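Long-range contacts in glucose 1-dehydrogenase (Haloferax mediterranei, PDB 2B5W), which catalyses the zinc-dependent oxidation of D-glucose and related aldose sugars with NAD(+) or, preferentially, NADP(+) as electron acceptor: residues K18-P23 with S125-S130; G26-R31 with N73-E78. The protein carries 1 engineered substitution. All coordinates share one frame; numbering follows the deposited sequence.

Contacts 1 and 2 meet along an antiparallel strand pair of the GroES-like domain: strand 127-131, which carries Phe127 and Thr129 of contact 1, runs antiparallel to strand 27-37, whose first residues, with Gly26 before them, take part in contact 2. Their centres lie 12 Å apart. Two probable backbone hydrogen bonds join them, Val30 N to Phe128 O at 2.8 Å and Ala28 N to Ser130 O at 3.0 Å, while Leu29 CD1 packs 3.5 Å from Pro21 O. Contact 2 lies away from the known sites. Contact 1 comes closer to the catalytic zinc site, the side chain of Phe128 being about 10 Å from those of the zinc ligands His63 and Glu64.

Contact 1 (K18-P23 with S125-S130); sequences KPRPEP and SEFFTS
Arg20 lays its side chain over one face of Phe127, where the proline-rich loop 18-23 covers strand 127-131 of the GroES-like domain, the fold this enzyme shares with zinc-containing alcohol dehydrogenases. The guanidinium and the ring are stacked, their planes 24° apart and their centres 4.0 Å from each other. The overlap is displaced toward the ring's rim: Arg20 NE sits 3.3 Å from Phe127 CE2, CZ makes an off-centre cation-pi contact, and the methylene CD stands over the ring face 3.9 Å from the centroid in a CH-pi contact. The bend at chi3 (-123°) lets the arginine chain follow the CD2-CE2 side and brings the guanidinium flat over CE2 and CZ. An alanine at Phe127 would remove the ring surface under both the methylenes and the guanidinium, and would probably leave the Arg20 side chain free to swing into solvent.

Close packing continues at Thr129, though no hydrogen bond crosses the interface. Its CG2 lies 3.9 Å from Pro21 CB and 3.7 Å from Pro23 N; with CG2 anti to the carbonyl carbon, beside the backbone N, the methyl is the branch that meets the loop. The outer side is looser: the stack itself lies at the solvent edge, the exposed Arg20 resting on Phe127 as on a floor, and the exposed Glu22 directs its CB away from the strand.

Within the strand segment, Ser125 OG donates to Phe127 O over 2.6 Å, from above the carbonyl plane. The loop leads from strand 14-17 to strand 27-37, whose backbone pairs antiparallel with 127-131; Phe127 touches Arg31 of that neighbour, while Phe128, its CB directed away from the loop, packs on Val30, Thr32 and Arg115.

Contact 2 (G26-R31 with N73-E78); sequences GEALVR and NDTELE
Gly26 and Ala28 bring their CA atoms within 5.6 Å of those of Thr75 and Asn73 respectively, where the start of strand 27-37 is met by the irregular loop 73-78. This loop connects strands 64-71 and 82-85 of the GroES-like domain, and within it Thr75 and Leu77 form an ST turn, Thr75 OG1 accepting from Leu77 N; the same hydroxyl is bonded to Pro72 O.

Two side chains of the loop grip the backbone at the entry to the strand. Asp74 receives the amide of Gly26 on OD1, through the syn lone pair, in a nearly straight bond of 2.8 Å (166° at the hydrogen). Its CG lies between the backbone N and the carbonyl carbon (chi1 61°), which swings the carboxylate over to the glycine, and OD2 is bonded to Ser25 OG, so that both oxygens are occupied and the rotation of the group is probably fixed. Gly26 has a positive phi, a region easily reached by a residue without a side chain. The carboxylate thus clamps the chain where it turns into the strand.

Van der Waals contacts complete the interface. Thr75 turns its methyl to the strand, CG2 resting 3.6 Å from Glu27 C and as close to Gly26 O. Farther along, Leu77 CD1 touches Ala28 CB at 4.1 Å, and both side chains also pack on Leu135 of strand 135-137. Glu27 directs its CB away from the loop, and its OE1 is bonded to Glu24 N.

Asn73 supplies the second polar grip: its ND2 donates to Glu27 O over 3.2 Å, in the carbonyl plane and near its own amide plane, with a bend to 145° at the hydrogen, while Asn73 CB approaches the same oxygen to 3.1 Å.

Contact 1 (K18-P23 with S125-S130)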
loop_
_atom_site.group_PDB
_atom_site.type_symbol
_atom_site.label_atom_id
_atom_site.label_comp_id
_atom_site.label_asym_id
_atom_site.label_seq_id
_atom_site.Cartn_x
_atom_site.Cartn_y
_atom_site.Cartn_z
ATOM N N LYS A 18 -13.600 -32.379 -28.039
ATOM C CA LYS A 18 -12.612 -31.816 -28.922
ATOM C C LYS A 18 -11.396 -32.708 -28.870
ATOM O O LYS A 18 -11.268 -33.556 -27.983
ATOM C CB LYS A 18 -12.272 -30.387 -28.484
ATOM C CG LYS A 18 -11.654 -30.297 -27.091
ATOM C CD LYS A 18 -11.005 -28.919 -26.890
ATOM C CE LYS A 18 -12.001 -27.851 -26.758
ATOM N NZ LYS A 18 -11.328 -26.501 -26.646
ATOM N N PRO A 19 -10.518 -32.579 -29.845
ATOM C CA PRO A 19 -9.360 -33.473 -29.902
ATOM C C PRO A 19 -8.457 -33.298 -28.677
ATOM O O PRO A 19 -8.359 -32.183 -28.168
ATOM C CB PRO A 19 -8.616 -33.016 -31.159
ATOM C CG PRO A 19 -9.607 -32.255 -31.953
ATOM C CD PRO A 19 -10.549 -31.621 -30.966
ATOM N N ARG A 20 -7.805 -34.369 -28.267
ATOM C CA ARG A 20 -6.750 -34.231 -27.265
ATOM C C ARG A 20 -5.677 -33.314 -27.808
ATOM O O ARG A 20 -5.259 -33.452 -28.957
ATOM C CB ARG A 20 -6.084 -35.565 -27.025
ATOM C CG ARG A 20 -6.272 -36.163 -25.698
ATOM C CD ARG A 20 -5.411 -37.395 -25.561
ATOM N NE ARG A 20 -6.220 -38.549 -25.234
ATOM C CZ ARG A 20 -5.711 -39.718 -24.901
ATOM N NH1 ARG A 20 -6.534 -40.709 -24.591
ATOM N NH2 ARG A 20 -4.399 -39.905 -24.909
ATOM N N PRO A 21 -5.197 -32.380 -27.005
ATOM C CA PRO A 21 -4.086 -31.548 -27.440
ATOM C C PRO A 21 -2.780 -32.348 -27.504
ATOM O O PRO A 21 -2.638 -33.382 -26.844
ATOM C CB PRO A 21 -4.033 -30.483 -26.355
ATOM C CG PRO A 21 -4.448 -31.196 -25.191
ATOM C CD PRO A 21 -5.620 -32.023 -25.638
ATOM N N GLU A 22 -1.888 -31.899 -28.388
ATOM C CA GLU A 22 -0.544 -32.449 -28.507
ATOM C C GLU A 22 0.439 -31.380 -28.016
ATOM O O GLU A 22 0.338 -30.202 -28.360
ATOM C CB GLU A 22 -0.221 -32.846 -29.973
ATOM C CG GLU A 22 -1.254 -33.780 -30.598
ATOM C CD GLU A 22 -0.868 -34.254 -31.996
ATOM O OE1 GLU A 22 -0.119 -33.533 -32.686
ATOM O OE2 GLU A 22 -1.313 -35.346 -32.394
ATOM N N PRO A 23 1.409 -31.776 -27.200
ATOM C CA PRO A 23 2.379 -30.841 -26.636
ATOM C C PRO A 23 3.353 -30.313 -27.679
ATOM O O PRO A 23 3.858 -31.090 -28.490
ATOM C CB PRO A 23 3.132 -31.674 -25.604
ATOM C CG PRO A 23 2.937 -33.059 -26.007
ATOM C CD PRO A 23 1.629 -33.152 -26.754
ATOM N N SER A 125 -10.873 -30.493 -18.875
ATOM C CA SER A 125 -10.852 -31.405 -20.001
ATOM C C SER A 125 -10.071 -32.608 -19.546
ATOM O O SER A 125 -9.338 -32.531 -18.567
ATOM C CB SER A 125 -10.219 -30.762 -21.250
ATOM O OG SER A 125 -8.901 -30.297 -21.035
ATOM N N GLU A 126 -10.219 -33.749 -20.220
ATOM C CA GLU A 126 -9.542 -34.941 -19.756
ATOM C C GLU A 126 -8.027 -34.830 -19.808
ATOM O O GLU A 126 -7.349 -35.456 -19.009
ATOM C CB GLU A 126 -10.054 -36.172 -20.524
ATOM C CG GLU A 126 -11.521 -36.424 -20.224
ATOM C CD GLU A 126 -12.086 -37.650 -20.903
ATOM O OE1 GLU A 126 -12.334 -37.598 -22.124
ATOM O OE2 GLU A 126 -12.321 -38.653 -20.197
ATOM N N PHE A 127 -7.518 -34.049 -20.756
ATOM C CA PHE A 127 -6.086 -33.789 -20.929
ATOM C C PHE A 127 -5.863 -32.317 -21.218
ATOM O O PHE A 127 -6.726 -31.624 -21.753
ATOM C CB PHE A 127 -5.472 -34.605 -22.072
ATOM C CG PHE A 127 -5.559 -36.078 -21.877
ATOM C CD1 PHE A 127 -4.509 -36.797 -21.311
ATOM C CD2 PHE A 127 -6.730 -36.749 -22.209
ATOM C CE1 PHE A 127 -4.625 -38.162 -21.110
ATOM C CE2 PHE A 127 -6.848 -38.103 -21.995
ATOM C CZ PHE A 127 -5.800 -38.814 -21.456
ATOM N N PHE A 128 -4.679 -31.829 -20.846
ATOM C CA PHE A 128 -4.232 -30.512 -21.251
ATOM C C PHE A 128 -2.706 -30.501 -21.410
ATOM O O PHE A 128 -2.018 -31.400 -20.907
ATOM C CB PHE A 128 -4.719 -29.411 -20.277
ATOM C CG PHE A 128 -4.154 -29.488 -18.884
ATOM C CD1 PHE A 128 -4.808 -30.213 -17.889
ATOM C CD2 PHE A 128 -2.967 -28.846 -18.571
ATOM C CE1 PHE A 128 -4.291 -30.270 -16.589
ATOM C CE2 PHE A 128 -2.426 -28.906 -17.274
ATOM C CZ PHE A 128 -3.073 -29.614 -16.298
ATOM N N THR A 129 -2.210 -29.498 -22.120
ATOM C CA THR A 129 -0.803 -29.242 -22.185
ATOM C C THR A 129 -0.433 -27.993 -21.446
ATOM O O THR A 129 -1.255 -27.117 -21.219
ATOM C CB THR A 129 -0.346 -29.114 -23.641
ATOM O OG1 THR A 129 -1.090 -28.069 -24.300
ATOM C CG2 THR A 129 -0.649 -30.420 -24.396
ATOM N N SER A 130 0.850 -27.867 -21.110
ATOM C CA SER A 130 1.397 -26.591 -20.645
ATOM C C SER A 130 2.904 -26.607 -20.714
ATOM O O SER A 130 3.504 -27.674 -20.591
ATOM C CB SER A 130 1.012 -26.278 -19.168
ATOM O OG SER A 130 -0.318 -25.740 -19.081
#

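Contact 2 (G26-R31 with N73-E78)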
loop_
_atom_site.group_PDB
_atom_site.type_symbol
_atom_site.label_atom_id
_atom_site.label_comp_id
_atom_site.label_asym_id
_atom_site.label_seq_id
_atom_site.Cartn_x
_atom_site.Cartn_y
_atom_site.Cartn_z
ATOM N N GLY A 26 8.829 -27.768 -25.320
ATOM C CA GLY A 26 8.863 -27.148 -24.007
ATOM C C GLY A 26 7.613 -27.422 -23.184
ATOM O O GLY A 26 7.559 -26.967 -22.049
ATOM N N GLU A 27 6.649 -28.129 -23.757
ATOM C CA GLU A 27 5.382 -28.468 -23.083
ATOM C C GLU A 27 5.296 -29.965 -22.739
ATOM O O GLU A 27 5.756 -30.840 -23.481
ATOM C CB GLU A 27 4.175 -28.130 -23.973
ATOM C CG GLU A 27 4.072 -26.683 -24.430
ATOM C CD GLU A 27 2.782 -26.376 -25.175
ATOM O OE1 GLU A 27 2.206 -27.285 -25.828
ATOM O OE2 GLU A 27 2.334 -25.208 -25.064
ATOM N N ALA A 28 4.580 -30.281 -21.654
ATOM C CA ALA A 28 4.168 -31.635 -21.357
ATOM C C ALA A 28 2.661 -31.825 -21.544
ATOM O O ALA A 28 1.878 -30.883 -21.484
ATOM C CB ALA A 28 4.514 -31.987 -19.932
ATOM N N LEU A 29 2.284 -33.059 -21.803
ATOM C CA LEU A 29 0.883 -33.501 -21.790
ATOM C C LEU A 29 0.527 -34.052 -20.416
ATOM O O LEU A 29 1.215 -34.902 -19.866
ATOM C CB LEU A 29 0.613 -34.568 -22.850
ATOM C CG LEU A 29 -0.810 -35.068 -22.959
ATOM C CD1 LEU A 29 -1.708 -33.983 -23.503
ATOM C CD2 LEU A 29 -0.889 -36.322 -23.833
ATOM N N VAL A 30 -0.575 -33.545 -19.885
ATOM C CA VAL A 30 -1.049 -33.837 -18.540
ATOM C C VAL A 30 -2.443 -34.454 -18.628
ATOM O O VAL A 30 -3.334 -33.939 -19.318
ATOM C CB VAL A 30 -1.122 -32.534 -17.721
ATOM C CG1 VAL A 30 -1.571 -32.860 -16.255
ATOM C CG2 VAL A 30 0.191 -31.725 -17.778
ATOM N N ARG A 31 -2.671 -35.520 -17.867
ATOM C CA ARG A 31 -3.999 -36.057 -17.653
ATOM C C ARG A 31 -4.601 -35.380 -16.441
ATOM O O ARG A 31 -4.061 -35.473 -15.341
ATOM C CB ARG A 31 -3.963 -37.568 -17.437
ATOM C CG ARG A 31 -5.301 -38.167 -17.157
ATOM C CD ARG A 31 -5.326 -39.713 -17.186
ATOM N NE ARG A 31 -4.205 -40.403 -16.522
ATOM C CZ ARG A 31 -4.160 -40.749 -15.256
ATOM N NH1 ARG A 31 -3.130 -41.448 -14.814
ATOM N NH2 ARG A 31 -5.114 -40.416 -14.414
ATOM N N ASN A 73 7.476 -35.202 -22.979
ATOM C CA ASN A 73 7.885 -34.623 -24.251
ATOM C C ASN A 73 9.362 -34.229 -24.117
ATOM O O ASN A 73 10.168 -35.057 -23.652
ATOM C CB ASN A 73 6.954 -33.447 -24.610
ATOM C CG ASN A 73 7.076 -33.010 -26.070
ATOM O OD1 ASN A 73 7.316 -33.837 -26.963
ATOM N ND2 ASN A 73 6.917 -31.696 -26.320
ATOM N N ASP A 74 9.758 -33.013 -24.467
ATOM C CA ASP A 74 11.168 -32.629 -24.346
ATOM C C ASP A 74 11.486 -31.816 -23.081
ATOM O O ASP A 74 12.496 -31.113 -22.995
ATOM C CB ASP A 74 11.676 -31.946 -25.629
ATOM C CG ASP A 74 10.933 -30.668 -25.984
ATOM O OD1 ASP A 74 9.951 -30.286 -25.283
ATOM O OD2 ASP A 74 11.278 -29.978 -26.981
ATOM N N THR A 75 10.642 -31.971 -22.058
ATOM C CA THR A 75 10.830 -31.282 -20.797
ATOM C C THR A 75 11.640 -32.130 -19.820
ATOM O O THR A 75 11.873 -33.313 -20.058
ATOM C CB THR A 75 9.471 -30.946 -20.137
ATOM O OG1 THR A 75 8.848 -32.135 -19.638
ATOM C CG2 THR A 75 8.490 -30.343 -21.174
ATOM N N GLU A 76 11.997 -31.520 -18.696
ATOM C CA GLU A 76 12.668 -32.224 -17.597
ATOM C C GLU A 76 11.713 -32.817 -16.576
ATOM O O GLU A 76 12.137 -33.382 -15.575
ATOM C CB GLU A 76 13.615 -31.284 -16.889
ATOM C CG GLU A 76 14.803 -30.911 -17.757
ATOM C CD GLU A 76 15.721 -29.953 -17.056
ATOM O OE1 GLU A 76 15.373 -28.758 -16.992
ATOM O OE2 GLU A 76 16.773 -30.401 -16.558
ATOM N N LEU A 77 10.418 -32.692 -16.818
ATOM C CA LEU A 77 9.439 -33.411 -16.007
ATOM C C LEU A 77 9.495 -34.890 -16.307
ATOM O O LEU A 77 10.098 -35.329 -17.304
ATOM C CB LEU A 77 8.034 -32.859 -16.298
ATOM C CG LEU A 77 7.812 -31.419 -15.921
ATOM C CD1 LEU A 77 6.457 -30.937 -16.447
ATOM C CD2 LEU A 77 7.868 -31.251 -14.411
ATOM N N GLU A 78 8.886 -35.672 -15.430
ATOM C CA GLU A 78 8.819 -37.116 -15.539
ATOM C C GLU A 78 7.387 -37.627 -15.595
ATOM O O GLU A 78 6.483 -37.080 -14.968
ATOM C CB GLU A 78 9.520 -37.754 -14.335
ATOM C CG GLU A 78 10.970 -37.354 -14.226
ATOM C CD GLU A 78 11.694 -38.060 -13.093
ATOM O OE1 GLU A 78 11.635 -37.594 -11.936
ATOM O OE2 GLU A 78 12.321 -39.092 -13.363
#